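Beta-fructofuranosidase, insoluble isoenzyme CWINV1 (Arabidopsis thaliana, PDB 2OXB) hydrolyses sucrose and 1-kestose, and less readily neokestose and levan, releasing terminal fructose as a cell-wall invertase of glycoside hydrolase family 32. Local coordinates at residues Leu372-Asp377 / Asp522-Asn527. The protein carries 1 engineered substitution. Residues are numbered along the deposited sequence; the frame is centred on the assembly and turned at random.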
loop_
_atom_site.group_PDB
_atom_site.type_symbol
_atom_site.label_atom_id
_atom_site.label_comp_id
_atom_site.label_asym_id
_atom_site.label_seq_id
_atom_site.Cartn_x
_atom_site.Cartn_y
_atom_site.Cartn_z
ATOM N N LEU A 372 3.755 22.545 5.366
ATOM C CA LEU A 372 4.848 22.450 6.318
ATOM C C LEU A 372 4.418 23.297 7.510
ATOM O O LEU A 372 4.607 24.510 7.520
ATOM C CB LEU A 372 6.145 22.982 5.696
ATOM C CG LEU A 372 7.297 21.978 5.480
ATOM C CD1 LEU A 372 6.893 20.888 4.498
ATOM C CD2 LEU A 372 8.531 22.721 4.963
ATOM N N PHE A 373 3.811 22.650 8.499
ATOM C CA PHE A 373 3.329 23.346 9.683
ATOM C C PHE A 373 4.445 23.617 10.684
ATOM O O PHE A 373 5.349 22.796 10.864
ATOM C CB PHE A 373 2.230 22.537 10.373
ATOM C CG PHE A 373 0.972 22.384 9.563
ATOM C CD1 PHE A 373 0.108 23.453 9.382
ATOM C CD2 PHE A 373 0.624 21.144 9.023
ATOM C CE1 PHE A 373 -1.089 23.288 8.680
ATOM C CE2 PHE A 373 -0.563 20.967 8.323
ATOM C CZ PHE A 373 -1.420 22.037 8.152
ATOM N N LYS A 374 4.370 24.775 11.335
ATOM C CA LYS A 374 5.352 25.192 12.331
ATOM C C LYS A 374 4.627 25.400 13.646
ATOM O O LYS A 374 3.653 26.141 13.714
ATOM C CB LYS A 374 6.030 26.492 11.890
ATOM C CG LYS A 374 6.746 27.263 12.994
ATOM C CD LYS A 374 7.316 28.593 12.462
ATOM C CE LYS A 374 7.758 29.540 13.593
ATOM N NZ LYS A 374 6.610 29.992 14.449
ATOM N N VAL A 375 5.104 24.730 14.687
ATOM C CA VAL A 375 4.490 24.835 15.999
ATOM C C VAL A 375 5.412 25.542 16.988
ATOM O O VAL A 375 6.515 25.067 17.274
ATOM C CB VAL A 375 4.148 23.431 16.565
ATOM C CG1 VAL A 375 3.668 23.542 18.009
ATOM C CG2 VAL A 375 3.098 22.772 15.711
ATOM N N ARG A 376 4.965 26.682 17.509
ATOM C CA ARG A 376 5.771 27.404 18.481
ATOM C C ARG A 376 5.339 26.995 19.883
ATOM O O ARG A 376 4.183 26.641 20.117
ATOM C CB ARG A 376 5.642 28.919 18.297
ATOM C CG ARG A 376 4.246 29.493 18.436
ATOM C CD ARG A 376 4.343 31.003 18.590
ATOM N NE ARG A 376 3.035 31.637 18.660
ATOM C CZ ARG A 376 2.114 31.537 17.709
ATOM N NH1 ARG A 376 2.365 30.826 16.616
ATOM N NH2 ARG A 376 0.941 32.142 17.853
ATOM N N ASP A 377 6.283 27.024 20.811
ATOM C CA ASP A 377 6.005 26.634 22.181
ATOM C C ASP A 377 5.295 25.289 22.188
ATOM O O ASP A 377 4.064 25.212 22.175
ATOM C CB ASP A 377 5.140 27.684 22.874
ATOM C CG ASP A 377 5.401 27.759 24.374
ATOM O OD1 ASP A 377 4.565 28.353 25.083
ATOM O OD2 ASP A 377 6.440 27.242 24.848
ATOM N N ASP A 522 1.417 28.039 12.765
ATOM C CA ASP A 522 1.780 28.789 11.553
ATOM C C ASP A 522 2.043 27.923 10.312
ATOM O O ASP A 522 2.503 26.779 10.404
ATOM C CB ASP A 522 3.010 29.672 11.818
ATOM C CG ASP A 522 2.660 30.973 12.533
ATOM O OD1 ASP A 522 1.752 31.697 12.067
ATOM O OD2 ASP A 522 3.302 31.287 13.553
ATOM N N VAL A 523 1.734 28.482 9.145
ATOM C CA VAL A 523 1.951 27.797 7.874
ATOM C C VAL A 523 3.259 28.342 7.313
ATOM O O VAL A 523 3.302 29.438 6.773
ATOM C CB VAL A 523 0.788 28.076 6.874
ATOM C CG1 VAL A 523 0.933 27.199 5.634
ATOM C CG2 VAL A 523 -0.550 27.790 7.550
ATOM N N LEU A 524 4.328 27.580 7.469
ATOM C CA LEU A 524 5.630 28.004 6.992
ATOM C C LEU A 524 5.635 28.067 5.473
ATOM O O LEU A 524 6.347 28.866 4.868
ATOM C CB LEU A 524 6.690 27.018 7.458
ATOM C CG LEU A 524 8.133 27.458 7.263
ATOM C CD1 LEU A 524 8.485 28.523 8.283
ATOM C CD2 LEU A 524 9.035 26.249 7.411
ATOM N N ASN A 525 4.819 27.213 4.867
ATOM C CA ASN A 525 4.721 27.121 3.422
ATOM C C ASN A 525 3.621 26.120 3.062
ATOM O O ASN A 525 3.226 25.295 3.888
ATOM C CB ASN A 525 6.059 26.643 2.859
ATOM C CG ASN A 525 6.136 26.770 1.365
ATOM O OD1 ASN A 525 7.103 26.335 0.747
ATOM N ND2 ASN A 525 5.118 27.380 0.769
ATOM N N LEU A 526 3.124 26.201 1.830
ATOM C CA LEU A 526 2.078 25.287 1.350
ATOM C C LEU A 526 1.932 25.404 -0.166
ATOM O O LEU A 526 1.677 26.486 -0.697
ATOM C CB LEU A 526 0.726 25.575 2.044
ATOM C CG LEU A 526 -0.603 25.071 1.450
ATOM C CD1 LEU A 526 -0.529 23.591 1.142
ATOM C CD2 LEU A 526 -1.739 25.347 2.430
ATOM N N ASN A 527 2.114 24.284 -0.856
ATOM C CA ASN A 527 2.000 24.260 -2.303
ATOM C C ASN A 527 0.961 23.244 -2.773
ATOM O O ASN A 527 1.018 22.055 -2.454
ATOM C CB ASN A 527 3.361 23.960 -2.960
ATOM C CG ASN A 527 4.373 25.088 -2.779
ATOM O OD1 ASN A 527 5.394 25.135 -3.465
ATOM N ND2 ASN A 527 4.095 25.993 -1.852
#
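K374 and D522 face each other in the last regular rung between two antiparallel strands, and the rung illustrates how charge can continue a strand pairing past the point where its backbone ladder ends. Their backbones form a hydrogen-bonded pair: K374 N gives to D522 O at 2.9 Å, and D522 N returns a bond to K374 O at 3.1 Å. One step on, F373 and V523 make the non-hydrogen-bonded pair. The chain then turns a corner at L524, consistent with a beta bulge, and L372 meets two residues: its O takes a bond from L524 N (3.1 Å), while its N reaches N525 O (3.2 Å).

The ionic contacts converge on a single oxygen. R376 NH1 forms a salt bridge to D522 OD2 at 3.2 Å; the arginine chain, started with CG between N and the carbonyl carbon (chi1 60°) and extended as far as NE, carries the guanidinium back from the loop, its plane 27° from that of the carboxylate. K374 runs alongside D522 and turns at its last torsion (chi4 -65°), leaving NZ in a long salt bridge, 3.7 Å from the same OD2.

Apolar contact on this outer face centres on L524, whose CG lies anti to the backbone N: its CD2 comes 4.3 Å from L372 CD2, and its CD1 lies by CD of K374. On the inner face F373 and V523 both pack on L351, and F373 meets F409 of the second sheet edge-to-face, across the interior of the C-terminal beta-sandwich.

R376, helped by the more distant K374, would probably favour the ionised form of D522, and its bridge links the loop that follows K374 to the neighbouring strand.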